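Long-range contacts in DNA polymerase III, beta subunit (Eubacterium rectale, PDB 3T0P), which probably tethers DNA polymerases and other proteins to DNA as a ring-shaped, head-to-tail sliding clamp, giving them processivity: residues 49-54 with 196-201; 143-148 with 169-174. All blocks are in the same frame, centred on the assembly; numbering follows the deposited sequence.

Interaction 1 (49-54 with 196-201); sequences DMELGI and PGKTLQ. With ACT (acetate ion), chain T.
L52 and T199 are the closest pair of the two backbones, with L52 CA and T199 CA 6.4 Å apart. No main-chain bond joins the segments, so side chains carry the contact. The motif on one side is an Asx turn in the hairpin that links strands 43-48 and 52-58 of the N-terminal domain. On the other side is the first turn of helix 197-206 of the central domain, with P196 at its N-cap position.

D49 uses its two carboxylate oxygens for different tasks. OD1 holds the turn. D49 OD1 accepts from E51 N at 2.9 Å, nearly in line with the C-O bond. L52 N reaches D49 OD1 at 2.9 Å from the same face, but 47° out of the carboxylate plane. Across the contact, D49 OD2 forms a salt bridge with K198 NZ at 2.8 Å. The ammonium arrives on the syn side, 35° out of plane. With an alanine in place of D49, the N-H groups of E51 and L52 would probably lose their acceptor and K198 its carboxylate mate. The lysine chain runs straight at first, then bends at chi3 (65°) and chi4, which brings NZ back beside the turn. K198 NZ also donates to OXT of an acetate at 2.7 Å, probably from the crystallisation liquor. E51 lies near the lysine too, but its charge is beyond salt-bridge range.

The other contacts are van der Waals ones. E51 OE2 meets the CB edge of the P196 ring, 3.6 Å from P196 CB. T199 OG1 has its hydrogen bond with S235 in strand 231-236, which pairs with strand 52-58. The L52 side chain crosses T199 at an angle, and L52 CD1 sits 3.6 Å from T199 OG1 and 3.8 Å from T199 CG2.

Interaction 2 (143-148 with 169-174); sequences IFSIAD and VVSLDG
S145 and S171 meet through their hydroxyls, which lie within hydrogen-bonding distance of each other. The pair joins the loop after helix 132-140 to the end of strand 166-172, within the central domain of the clamp. S145 OG and S171 OG are 2.7 Å apart. In each serine OG stands between the backbone N and the carbonyl carbon (chi1 49° in S145, 63° in S171), and from there the two oxygens face each other. Both have further partners. S171 OG bonds to the carbonyl of T142, and S145 OG bonds to the hydroxyl of S178 on strand 176-184. The hydroxyls therefore form a short polar chain in a buried place.

One water makes the second polar link. It donates to I146 O at 2.8 Å and to D173 OD2 at 2.6 Å. The aspartate is held from outside as well: OD2 forms a salt bridge with R176, and OD1 accepts from H175 N in the turn after the strand.

Close packing does the remainder. The loop runs past the strand end, and A147 CA lies 4.4 Å from D173 CA. D173 CB meets mainly backbone: it is 3.4 Å from S145 O and 3.8 Å from A147 CA. I146 turns its CG2 branch to S171 CB, at 3.7 Å. The S145 carbonyl oxygen rests on the backbone of L172 and D173, but no hydrogen bond forms with D173 N because the angle is poor.

No main-chain hydrogen bond joins the segments. The loop is held to the strand end by polar side chains and a water. Through S178 and R176 these polar groups also tie the contact to the neighbouring strand 176-184.

The centres of the two contacts are about 16 Å apart. In chain order the segments run 49-54, 143-148, 169-174, 196-201, so both halves of interaction 2 fall between those of interaction 1. Strand 52-58 pairs with 231-236 in a sheet that runs from the N-terminal into the central domain. Strands 166-172 and 187-196, the latter leading into helix 197-206, belong to another sheet. The contacts touch directly: I143 packs on L200 and Q201, and the CD1 methyl of I146 meets G197. The first turn of the helix thus lies between strand 52-58 and the 143-148 loop. This gives a continuous run of contacts between the two domains of one subunit of the dimeric ring.

Interaction 1 (49-54 with 196-201)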
loop_
_atom_site.group_PDB
_atom_site.type_symbol
_atom_site.label_atom_id
_atom_site.label_comp_id
_atom_site.label_asym_id
_atom_site.label_seq_id
_atom_site.Cartn_x
_atom_site.Cartn_y
_atom_site.Cartn_z
ATOM N N ASP B 49 21.015 4.584 16.184
ATOM C CA ASP B 49 19.975 4.943 17.148
ATOM C C ASP B 49 20.389 4.560 18.583
ATOM O O ASP B 49 19.564 4.641 19.494
ATOM C CB ASP B 49 18.629 4.309 16.773
ATOM C CG ASP B 49 18.565 2.797 16.868
ATOM O OD1 ASP B 49 18.957 2.253 17.907
ATOM O OD2 ASP B 49 18.079 2.163 15.912
HETATM N N MSE B 50 21.672 4.153 18.776
HETATM C CA MSE B 50 22.330 3.739 20.035
HETATM C C MSE B 50 22.106 2.256 20.348
HETATM O O MSE B 50 22.878 1.679 21.114
HETATM C CB MSE B 50 21.952 4.607 21.246
HETATM C CG MSE B 50 22.238 6.091 21.040
HETATM SE SE MSE B 50 24.063 6.513 20.446
HETATM C CE MSE B 50 24.990 6.218 22.196
ATOM N N GLU B 51 21.070 1.643 19.771
ATOM C CA GLU B 51 20.806 0.216 19.891
ATOM C C GLU B 51 21.276 -0.467 18.591
ATOM O O GLU B 51 21.986 -1.466 18.627
ATOM C CB GLU B 51 19.316 -0.059 20.158
ATOM C CG GLU B 51 18.970 -1.538 20.191
ATOM C CD GLU B 51 17.592 -1.870 20.717
ATOM O OE1 GLU B 51 17.437 -1.933 21.959
ATOM O OE2 GLU B 51 16.675 -2.091 19.891
ATOM N N LEU B 52 20.856 0.083 17.453
ATOM C CA LEU B 52 21.165 -0.436 16.129
ATOM C C LEU B 52 21.936 0.592 15.319
ATOM O O LEU B 52 21.502 1.731 15.186
ATOM C CB LEU B 52 19.853 -0.805 15.433
ATOM C CG LEU B 52 19.918 -1.369 14.037
ATOM C CD1 LEU B 52 20.375 -2.810 14.070
ATOM C CD2 LEU B 52 18.537 -1.293 13.372
ATOM N N GLY B 53 23.074 0.158 14.791
ATOM C CA GLY B 53 23.954 0.926 13.925
ATOM C C GLY B 53 24.061 0.280 12.557
ATOM O O GLY B 53 24.174 -0.942 12.449
ATOM N N ILE B 54 23.954 1.082 11.496
ATOM C CA ILE B 54 24.114 0.587 10.134
ATOM C C ILE B 54 25.133 1.497 9.466
ATOM O O ILE B 54 25.048 2.726 9.536
ATOM C CB ILE B 54 22.816 0.397 9.290
ATOM C CG1 ILE B 54 21.758 -0.437 10.037
ATOM C CG2 ILE B 54 23.146 -0.271 7.938
ATOM C CD1 ILE B 54 20.400 -0.483 9.363
ATOM N N PRO B 196 17.641 -7.957 19.823
ATOM C CA PRO B 196 16.405 -7.154 19.821
ATOM C C PRO B 196 15.544 -7.405 18.578
ATOM O O PRO B 196 16.087 -7.645 17.499
ATOM C CB PRO B 196 16.924 -5.707 19.829
ATOM C CG PRO B 196 18.279 -5.805 20.453
ATOM C CD PRO B 196 18.837 -7.099 19.977
ATOM N N GLY B 197 14.221 -7.385 18.757
ATOM C CA GLY B 197 13.255 -7.606 17.689
ATOM C C GLY B 197 13.390 -6.596 16.579
ATOM O O GLY B 197 13.408 -6.971 15.401
ATOM N N LYS B 198 13.549 -5.307 16.953
ATOM C CA LYS B 198 13.727 -4.220 15.987
ATOM C C LYS B 198 14.949 -4.468 15.063
ATOM O O LYS B 198 14.873 -4.163 13.890
ATOM C CB LYS B 198 13.865 -2.878 16.704
ATOM C CG LYS B 198 13.779 -1.665 15.762
ATOM C CD LYS B 198 13.822 -0.316 16.528
ATOM C CE LYS B 198 15.126 -0.017 17.273
ATOM N NZ LYS B 198 16.312 0.075 16.370
ATOM N N THR B 199 16.055 -5.025 15.588
ATOM C CA THR B 199 17.256 -5.311 14.789
ATOM C C THR B 199 16.946 -6.281 13.662
ATOM O O THR B 199 17.332 -6.045 12.529
ATOM C CB THR B 199 18.351 -5.866 15.683
ATOM O OG1 THR B 199 18.770 -4.808 16.538
ATOM C CG2 THR B 199 19.527 -6.443 14.883
ATOM N N LEU B 200 16.255 -7.362 13.997
ATOM C CA LEU B 200 15.829 -8.410 13.080
ATOM C C LEU B 200 14.800 -7.902 12.104
ATOM O O LEU B 200 14.912 -8.234 10.928
ATOM C CB LEU B 200 15.317 -9.626 13.854
ATOM C CG LEU B 200 16.371 -10.238 14.793
ATOM C CD1 LEU B 200 15.773 -11.349 15.586
ATOM C CD2 LEU B 200 17.607 -10.725 14.029
ATOM N N GLN B 201 13.860 -7.048 12.543
ATOM C CA GLN B 201 12.863 -6.461 11.631
ATOM C C GLN B 201 13.534 -5.535 10.612
ATOM O O GLN B 201 13.241 -5.631 9.423
ATOM C CB GLN B 201 11.802 -5.674 12.405
ATOM C CG GLN B 201 10.780 -6.531 13.116
ATOM C CD GLN B 201 9.972 -5.752 14.136
ATOM O OE1 GLN B 201 10.381 -4.690 14.642
ATOM N NE2 GLN B 201 8.821 -6.295 14.513
HETATM C C ACT T . 14.983 2.103 13.979
HETATM O O ACT T . 14.323 2.419 13.001
HETATM O OXT ACT T . 15.597 1.042 13.965
HETATM C CH3 ACT T . 14.966 3.019 15.184
#

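Interaction 2 (143-148 with 169-174)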
loop_
_atom_site.group_PDB
_atom_site.type_symbol
_atom_site.label_atom_id
_atom_site.label_comp_id
_atom_site.label_asym_id
_atom_site.label_seq_id
_atom_site.Cartn_x
_atom_site.Cartn_y
_atom_site.Cartn_z
ATOM N N ILE B 143 9.734 -14.011 13.899
ATOM C CA ILE B 143 9.593 -12.619 14.367
ATOM C C ILE B 143 8.175 -12.228 14.835
ATOM O O ILE B 143 8.048 -11.376 15.720
ATOM C CB ILE B 143 10.139 -11.596 13.328
ATOM C CG1 ILE B 143 10.631 -10.293 14.006
ATOM C CG2 ILE B 143 9.146 -11.307 12.178
ATOM C CD1 ILE B 143 11.772 -10.459 14.936
ATOM N N PHE B 144 7.131 -12.849 14.274
ATOM C CA PHE B 144 5.746 -12.521 14.587
ATOM C C PHE B 144 5.358 -12.806 16.040
ATOM O O PHE B 144 4.332 -12.289 16.471
ATOM C CB PHE B 144 4.806 -13.293 13.652
ATOM C CG PHE B 144 4.875 -14.786 13.817
ATOM C CD1 PHE B 144 4.176 -15.421 14.835
ATOM C CD2 PHE B 144 5.664 -15.558 12.974
ATOM C CE1 PHE B 144 4.272 -16.800 15.020
ATOM C CE2 PHE B 144 5.764 -16.937 13.166
ATOM C CZ PHE B 144 5.042 -17.550 14.166
ATOM N N SER B 145 6.113 -13.660 16.777
ATOM C CA SER B 145 5.685 -14.014 18.130
ATOM C C SER B 145 6.558 -13.419 19.245
ATOM O O SER B 145 6.522 -13.909 20.365
ATOM C CB SER B 145 5.536 -15.521 18.294
ATOM O OG SER B 145 6.666 -16.214 17.815
ATOM N N ILE B 146 7.246 -12.303 18.971
ATOM C CA ILE B 146 7.941 -11.528 20.000
ATOM C C ILE B 146 6.850 -10.683 20.713
ATOM O O ILE B 146 5.802 -10.436 20.108
ATOM C CB ILE B 146 9.092 -10.654 19.414
ATOM C CG1 ILE B 146 8.545 -9.563 18.446
ATOM C CG2 ILE B 146 10.192 -11.521 18.773
ATOM C CD1 ILE B 146 9.560 -8.470 18.013
ATOM N N ALA B 147 7.071 -10.232 21.956
ATOM C CA ALA B 147 6.041 -9.434 22.635
ATOM C C ALA B 147 5.828 -8.074 21.952
ATOM O O ALA B 147 6.779 -7.467 21.465
ATOM C CB ALA B 147 6.387 -9.240 24.094
ATOM N N ASP B 148 4.560 -7.619 21.893
ATOM C CA ASP B 148 4.154 -6.342 21.277
ATOM C C ASP B 148 4.230 -5.156 22.281
ATOM O O ASP B 148 3.842 -4.040 21.935
ATOM C CB ASP B 148 2.736 -6.453 20.674
ATOM C CG ASP B 148 1.726 -7.089 21.610
ATOM O OD1 ASP B 148 1.203 -6.370 22.500
ATOM O OD2 ASP B 148 1.494 -8.317 21.489
ATOM N N VAL B 169 16.564 -20.699 16.748
ATOM C CA VAL B 169 16.025 -19.345 16.849
ATOM C C VAL B 169 14.691 -19.444 17.548
ATOM O O VAL B 169 13.857 -20.260 17.161
ATOM C CB VAL B 169 15.962 -18.640 15.470
ATOM C CG1 VAL B 169 15.326 -17.253 15.568
ATOM C CG2 VAL B 169 17.363 -18.547 14.863
ATOM N N VAL B 170 14.521 -18.665 18.639
ATOM C CA VAL B 170 13.337 -18.737 19.511
ATOM C C VAL B 170 12.754 -17.352 19.756
ATOM O O VAL B 170 13.493 -16.417 20.049
ATOM C CB VAL B 170 13.672 -19.425 20.879
ATOM C CG1 VAL B 170 12.441 -19.588 21.766
ATOM C CG2 VAL B 170 14.360 -20.766 20.695
ATOM N N SER B 171 11.417 -17.244 19.683
ATOM C CA SER B 171 10.646 -16.080 20.098
ATOM C C SER B 171 9.440 -16.557 20.911
ATOM O O SER B 171 8.961 -17.678 20.712
ATOM C CB SER B 171 10.212 -15.229 18.924
ATOM O OG SER B 171 9.356 -15.962 18.072
ATOM N N LEU B 172 8.995 -15.739 21.866
ATOM C CA LEU B 172 7.850 -16.035 22.707
ATOM C C LEU B 172 7.267 -14.738 23.259
ATOM O O LEU B 172 7.975 -13.752 23.409
ATOM C CB LEU B 172 8.179 -17.054 23.832
ATOM C CG LEU B 172 9.157 -16.670 24.945
ATOM C CD1 LEU B 172 8.428 -16.087 26.157
ATOM C CD2 LEU B 172 9.901 -17.893 25.428
ATOM N N ASP B 173 5.971 -14.732 23.535
ATOM C CA ASP B 173 5.306 -13.534 24.042
ATOM C C ASP B 173 4.458 -13.836 25.293
ATOM O O ASP B 173 3.766 -12.951 25.786
ATOM C CB ASP B 173 4.454 -12.910 22.927
ATOM C CG ASP B 173 3.359 -13.812 22.371
ATOM O OD1 ASP B 173 3.208 -14.957 22.876
ATOM O OD2 ASP B 173 2.629 -13.367 21.453
ATOM N N GLY B 174 4.531 -15.068 25.786
ATOM C CA GLY B 174 3.765 -15.523 26.946
ATOM C C GLY B 174 2.536 -16.344 26.603
ATOM O O GLY B 174 1.976 -17.005 27.482
HETATM O O HOH W 1 3.181 -11.293 19.930
#